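Local coordinates for protein putative tagatose-6-phosphate ketose/aldose isomerase (Escherichia coli, PDB 3C3J) that is a putative isomerase of the SIS family, built from two SIS domains and present as a pair of subunits, at residues L54-T59 and L106-G111; V282-Y287 and S330-D335. All coordinates share one frame; numbering follows the deposited sequence.

Contact 1: residues L54-T59 and L106-G111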
loop_
_atom_site.group_PDB
_atom_site.type_symbol
_atom_site.label_atom_id
_atom_site.label_comp_id
_atom_site.label_asym_id
_atom_site.label_seq_id
_atom_site.Cartn_x
_atom_site.Cartn_y
_atom_site.Cartn_z
ATOM N N LEU A 54 4.804 -19.915 -13.696
ATOM C CA LEU A 54 5.802 -19.148 -12.950
ATOM C C LEU A 54 5.175 -17.937 -12.273
ATOM O O LEU A 54 4.407 -17.192 -12.895
ATOM C CB LEU A 54 6.947 -18.692 -13.860
ATOM C CG LEU A 54 8.076 -17.860 -13.245
ATOM C CD1 LEU A 54 8.915 -18.698 -12.321
ATOM C CD2 LEU A 54 8.929 -17.172 -14.352
ATOM N N ARG A 55 5.491 -17.773 -10.989
ATOM C CA ARG A 55 5.252 -16.513 -10.258
ATOM C C ARG A 55 6.561 -15.734 -10.206
ATOM O O ARG A 55 7.635 -16.313 -9.978
ATOM C CB ARG A 55 4.760 -16.786 -8.842
ATOM C CG ARG A 55 3.256 -16.950 -8.716
ATOM C CD ARG A 55 2.671 -17.991 -9.638
ATOM N NE ARG A 55 1.199 -18.015 -9.553
ATOM C CZ ARG A 55 0.393 -18.678 -10.390
ATOM N NH1 ARG A 55 0.881 -19.405 -11.384
ATOM N NH2 ARG A 55 -0.925 -18.617 -10.225
ATOM N N ILE A 56 6.482 -14.428 -10.405
ATOM C CA ILE A 56 7.656 -13.576 -10.310
ATOM C C ILE A 56 7.341 -12.546 -9.227
ATOM O O ILE A 56 6.388 -11.804 -9.344
ATOM C CB ILE A 56 8.004 -12.871 -11.629
ATOM C CG1 ILE A 56 8.130 -13.859 -12.809
ATOM C CG2 ILE A 56 9.279 -12.056 -11.472
ATOM C CD1 ILE A 56 8.345 -13.175 -14.137
ATOM N N ILE A 57 8.134 -12.527 -8.163
ATOM C CA ILE A 57 7.916 -11.585 -7.075
ATOM C C ILE A 57 9.067 -10.604 -7.026
ATOM O O ILE A 57 10.224 -11.011 -6.964
ATOM C CB ILE A 57 7.732 -12.298 -5.716
ATOM C CG1 ILE A 57 6.428 -13.079 -5.721
ATOM C CG2 ILE A 57 7.746 -11.282 -4.541
ATOM C CD1 ILE A 57 6.151 -13.918 -4.463
ATOM N N LEU A 58 8.752 -9.317 -7.050
ATOM C CA LEU A 58 9.743 -8.268 -6.829
ATOM C C LEU A 58 9.727 -7.926 -5.341
ATOM O O LEU A 58 8.690 -7.588 -4.787
ATOM C CB LEU A 58 9.395 -7.022 -7.648
ATOM C CG LEU A 58 9.852 -6.995 -9.089
ATOM C CD1 LEU A 58 9.202 -8.112 -9.915
ATOM C CD2 LEU A 58 9.596 -5.608 -9.690
ATOM N N THR A 59 10.880 -8.013 -4.691
ATOM C CA THR A 59 10.939 -7.791 -3.257
ATOM C C THR A 59 12.106 -6.883 -2.839
ATOM O O THR A 59 13.212 -6.964 -3.385
ATOM C CB THR A 59 10.977 -9.146 -2.490
ATOM O OG1 THR A 59 10.680 -8.919 -1.108
ATOM C CG2 THR A 59 12.372 -9.867 -2.639
ATOM N N LEU A 106 10.267 -17.071 -9.299
ATOM C CA LEU A 106 11.458 -16.306 -9.574
ATOM C C LEU A 106 11.388 -15.103 -8.637
ATOM O O LEU A 106 10.468 -14.287 -8.748
ATOM C CB LEU A 106 11.504 -15.833 -11.027
ATOM C CG LEU A 106 12.665 -14.887 -11.386
ATOM C CD1 LEU A 106 14.043 -15.497 -11.028
ATOM C CD2 LEU A 106 12.603 -14.427 -12.866
ATOM N N LEU A 107 12.330 -15.016 -7.722
ATOM C CA LEU A 107 12.372 -13.920 -6.747
ATOM C C LEU A 107 13.398 -12.894 -7.186
ATOM O O LEU A 107 14.599 -13.204 -7.294
ATOM C CB LEU A 107 12.714 -14.430 -5.340
ATOM C CG LEU A 107 12.568 -13.427 -4.196
ATOM C CD1 LEU A 107 11.087 -12.980 -4.039
ATOM C CD2 LEU A 107 13.138 -14.007 -2.887
ATOM N N ILE A 108 12.918 -11.677 -7.446
ATOM C CA ILE A 108 13.787 -10.562 -7.816
ATOM C C ILE A 108 14.042 -9.738 -6.544
ATOM O O ILE A 108 13.135 -9.096 -6.018
ATOM C CB ILE A 108 13.167 -9.713 -8.922
ATOM C CG1 ILE A 108 12.880 -10.584 -10.149
ATOM C CG2 ILE A 108 14.117 -8.555 -9.311
ATOM C CD1 ILE A 108 11.828 -9.998 -11.024
ATOM N N SER A 109 15.250 -9.838 -6.006
ATOM C CA SER A 109 15.568 -9.247 -4.699
ATOM C C SER A 109 16.373 -7.976 -4.939
ATOM O O SER A 109 17.462 -8.035 -5.485
ATOM C CB SER A 109 16.392 -10.227 -3.847
ATOM O OG SER A 109 15.615 -11.319 -3.340
ATOM N N PHE A 110 15.833 -6.830 -4.533
ATOM C CA PHE A 110 16.544 -5.562 -4.543
ATOM C C PHE A 110 17.226 -5.303 -3.205
ATOM O O PHE A 110 16.611 -5.421 -2.156
ATOM C CB PHE A 110 15.554 -4.430 -4.828
ATOM C CG PHE A 110 14.892 -4.534 -6.154
ATOM C CD1 PHE A 110 15.602 -4.287 -7.313
ATOM C CD2 PHE A 110 13.546 -4.880 -6.257
ATOM C CE1 PHE A 110 15.000 -4.371 -8.549
ATOM C CE2 PHE A 110 12.928 -4.975 -7.518
ATOM C CZ PHE A 110 13.657 -4.726 -8.658
ATOM N N GLY A 111 18.494 -4.928 -3.236
ATOM C CA GLY A 111 19.184 -4.487 -2.010
ATOM C C GLY A 111 20.416 -3.677 -2.345
ATOM O O GLY A 111 21.274 -4.121 -3.122
#
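Ile108 sets its CD1 methyl into the notch between Ile56 and Leu58, on one face of the parallel sheet of the first SIS domain. Strands 55-59 and 106-111 are neighbours in this alpha/beta sandwich, with axes 4.8 Å apart. The fit is tight on both flanks: Ile108 CD1 lies 3.3 Å from Ile56 CG2 and 3.4 Å from Leu58 CD1. With CG1 anti to the carbonyl carbon (chi1 -58°), the chain of Ile108 leans across to the other strand. Leu58 and Ile108 run side by side and point the same way. At the far end of this row, the Phe110 ring turns its edge to Leu58, with CE2 4.0 Å from Leu58 CG. Helix 174-187 covers the same face through Met179, Cys183 and Phe187.

The other face carries Ile57, Thr59, Leu107 and Ser109. Here the bump is CD1 of Leu107, which lodges between Ile57 CG2 and Thr59 CG2. Leu91 of helix 88-93 packs on Thr59 and Leu107. The hydroxyl of Thr59 has its partner elsewhere, at Val86 O, just after strand 82-85.

Between the two faces, five backbone hydrogen bonds join the strands in parallel register, Ile56 beside Leu106 and Thr59 beside Ser109. Leu54, just before its strand, lays CD1 against Leu106 at the start of the pairing. At the other end, Phe110 N gives its hydrogen to Thr59 O at 2.9 Å, with an angle of 172° at the hydrogen.

Contact 2: residues V282-Y287 and S330-D335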
loop_
_atom_site.group_PDB
_atom_site.type_symbol
_atom_site.label_atom_id
_atom_site.label_comp_id
_atom_site.label_asym_id
_atom_site.label_seq_id
_atom_site.Cartn_x
_atom_site.Cartn_y
_atom_site.Cartn_z
ATOM N N VAL A 282 1.196 13.955 -12.714
ATOM C CA VAL A 282 0.178 13.737 -13.722
ATOM C C VAL A 282 0.578 12.640 -14.724
ATOM O O VAL A 282 1.668 12.670 -15.307
ATOM C CB VAL A 282 -0.142 15.068 -14.457
ATOM C CG1 VAL A 282 -1.218 14.868 -15.557
ATOM C CG2 VAL A 282 -0.582 16.114 -13.455
ATOM N N SER A 283 -0.312 11.675 -14.924
ATOM C CA SER A 283 -0.070 10.598 -15.875
ATOM C C SER A 283 0.117 11.127 -17.291
ATOM O O SER A 283 -0.481 12.131 -17.670
ATOM C CB SER A 283 -1.207 9.562 -15.832
ATOM O OG SER A 283 -0.964 8.504 -16.744
ATOM N N SER A 284 0.960 10.440 -18.056
ATOM C CA SER A 284 1.090 10.643 -19.503
ATOM C C SER A 284 0.133 9.764 -20.302
ATOM O O SER A 284 0.038 9.879 -21.533
ATOM C CB SER A 284 2.526 10.342 -19.938
ATOM O OG SER A 284 2.847 8.989 -19.691
ATOM N N HIS A 285 -0.554 8.870 -19.609
ATOM C CA HIS A 285 -1.488 7.984 -20.266
ATOM C C HIS A 285 -2.773 8.765 -20.507
ATOM O O HIS A 285 -3.324 9.377 -19.592
ATOM C CB HIS A 285 -1.750 6.705 -19.463
ATOM C CG HIS A 285 -2.491 5.661 -20.237
ATOM N ND1 HIS A 285 -3.834 5.768 -20.531
ATOM C CD2 HIS A 285 -2.078 4.489 -20.778
ATOM C CE1 HIS A 285 -4.216 4.704 -21.228
ATOM N NE2 HIS A 285 -3.171 3.911 -21.386
ATOM N N PRO A 286 -3.245 8.774 -21.757
ATOM C CA PRO A 286 -4.382 9.641 -22.115
ATOM C C PRO A 286 -5.716 9.288 -21.402
ATOM O O PRO A 286 -6.545 10.163 -21.160
ATOM C CB PRO A 286 -4.471 9.468 -23.629
ATOM C CG PRO A 286 -3.889 8.114 -23.879
ATOM C CD PRO A 286 -2.756 7.997 -22.909
ATOM N N TYR A 287 -5.916 8.033 -21.039
ATOM C CA TYR A 287 -7.077 7.668 -20.224
ATOM C C TYR A 287 -6.891 8.098 -18.758
ATOM O O TYR A 287 -7.691 8.880 -18.192
ATOM C CB TYR A 287 -7.324 6.159 -20.323
ATOM C CG TYR A 287 -8.448 5.719 -19.446
ATOM C CD1 TYR A 287 -9.775 5.956 -19.805
ATOM C CD2 TYR A 287 -8.189 5.090 -18.243
ATOM C CE1 TYR A 287 -10.811 5.566 -18.976
ATOM C CE2 TYR A 287 -9.201 4.688 -17.417
ATOM C CZ TYR A 287 -10.509 4.921 -17.773
ATOM O OH TYR A 287 -11.488 4.515 -16.925
ATOM N N SER A 330 10.308 16.275 -24.619
ATOM C CA SER A 330 10.832 14.985 -25.046
ATOM C C SER A 330 9.779 14.253 -25.850
ATOM O O SER A 330 8.630 14.717 -25.981
ATOM C CB SER A 330 11.192 14.131 -23.830
ATOM O OG SER A 330 10.002 13.783 -23.111
ATOM N N ARG A 331 10.138 13.069 -26.332
ATOM C CA ARG A 331 9.138 12.158 -26.885
ATOM C C ARG A 331 8.112 11.763 -25.809
ATOM O O ARG A 331 8.297 12.045 -24.615
ATOM C CB ARG A 331 9.795 10.900 -27.407
ATOM C CG ARG A 331 10.484 10.081 -26.299
ATOM C CD ARG A 331 10.638 8.680 -26.705
ATOM N NE ARG A 331 11.569 7.948 -25.846
ATOM C CZ ARG A 331 11.213 7.219 -24.785
ATOM N NH1 ARG A 331 9.943 7.111 -24.408
ATOM N NH2 ARG A 331 12.142 6.576 -24.108
ATOM N N HIS A 332 7.038 11.108 -26.236
ATOM C CA HIS A 332 6.040 10.596 -25.273
ATOM C C HIS A 332 6.742 9.569 -24.391
ATOM O O HIS A 332 7.482 8.725 -24.901
ATOM C CB HIS A 332 4.859 9.931 -25.982
ATOM C CG HIS A 332 3.838 9.379 -25.042
ATOM N ND1 HIS A 332 3.784 8.044 -24.712
ATOM C CD2 HIS A 332 2.870 9.986 -24.315
ATOM C CE1 HIS A 332 2.807 7.844 -23.843
ATOM N NE2 HIS A 332 2.228 9.003 -23.591
ATOM N N PHE A 333 6.551 9.691 -23.081
ATOM C CA PHE A 333 7.030 8.728 -22.102
ATOM C C PHE A 333 5.825 7.968 -21.543
ATOM O O PHE A 333 4.758 8.544 -21.321
ATOM C CB PHE A 333 7.703 9.433 -20.905
ATOM C CG PHE A 333 9.144 9.840 -21.111
ATOM C CD1 PHE A 333 9.673 10.081 -22.375
ATOM C CD2 PHE A 333 9.960 10.069 -19.987
ATOM C CE1 PHE A 333 10.993 10.483 -22.528
ATOM C CE2 PHE A 333 11.261 10.495 -20.123
ATOM C CZ PHE A 333 11.782 10.713 -21.408
ATOM N N ILE A 334 6.004 6.689 -21.267
ATOM C CA ILE A 334 5.017 5.929 -20.526
ATOM C C ILE A 334 5.224 6.176 -19.015
ATOM O O ILE A 334 6.224 6.795 -18.607
ATOM C CB ILE A 334 5.062 4.434 -20.878
ATOM C CG1 ILE A 334 6.415 3.810 -20.533
ATOM C CG2 ILE A 334 4.716 4.200 -22.379
ATOM C CD1 ILE A 334 6.478 2.269 -20.771
ATOM N N ASP A 335 4.283 5.743 -18.180
ATOM C CA ASP A 335 4.346 6.154 -16.780
ATOM C C ASP A 335 5.552 5.605 -16.030
ATOM O O ASP A 335 6.096 6.293 -15.172
ATOM C CB ASP A 335 3.037 5.897 -16.036
ATOM C CG ASP A 335 2.000 7.001 -16.265
ATOM O OD1 ASP A 335 2.375 8.127 -16.696
ATOM O OD2 ASP A 335 0.797 6.753 -16.003
#
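Asp335 turns both carboxylate oxygens to the backbone and side chain of two successive serines. Asp335 OD2 takes the hydroxyl hydrogen of Ser283 OG at 2.6 Å. Asp335 OD1 accepts from Ser284 N at 3.0 Å. Each oxygen uses its syn lone pair. With both oxygens bonded, the rotation of the carboxylate is fixed. The N-H of Ser284 points almost straight at OD1 (169° at the hydrogen).

Ser284 makes two more bonds across the contact, giving one and accepting one. Ser284 OG sits between the backbone N and the carbonyl carbon (chi1 63°) and gives its hydrogen to Phe333 O at 2.6 Å. Ser284 O accepts the N-H of His332 NE2 at 3.1 Å. That oxygen lies in the plane of the imidazole, at its edge, while the donor stands well above the plane of the carbonyl.

Behind this first shell, Ser283 OG also accepts from His285 N at 2.9 Å, two residues on. The hydroxyl therefore gives to Asp335 and receives from its own loop. Ser283 N is bonded to Asp292 and Ser283 O to Arg289, both of helix 288-302. On the other side, Arg331 NH1 reaches His332 O, and Arg331 forms salt bridges to Asp199 and Glu337.

His285 ND1 accepts from Tyr287 N, a capping bond at the turn into helix 288-302. Ile334 is the N-cap of helix 335-356. The Ser283 OG to His285 N bond makes an ST turn. The contact joins two loops that follow strands of the parallel sheet in an SIS-type alpha/beta domain, each leading into a helix.

In the fold
After helices 15-21 and 23-49, the chain forms strand 55-59 of the first parallel sheet. It passes through helix 63-79, strand 82-85 and two short helices, then returns as strand 105-111. Contact 1 closes this excursion in the middle of the first parallel sheet. Contact 2 opens only later, in the second SIS domain, where the sheet has the same 2-1-3-4-5 strand order. It ties the loop after central strand 276-281 to the loop after strand 324-326, outermost within this chain, closing a span that includes helix 288-302 and strand 307-312. The contacts follow in series and neither nest nor cross. Their centres lie about 27 Å apart.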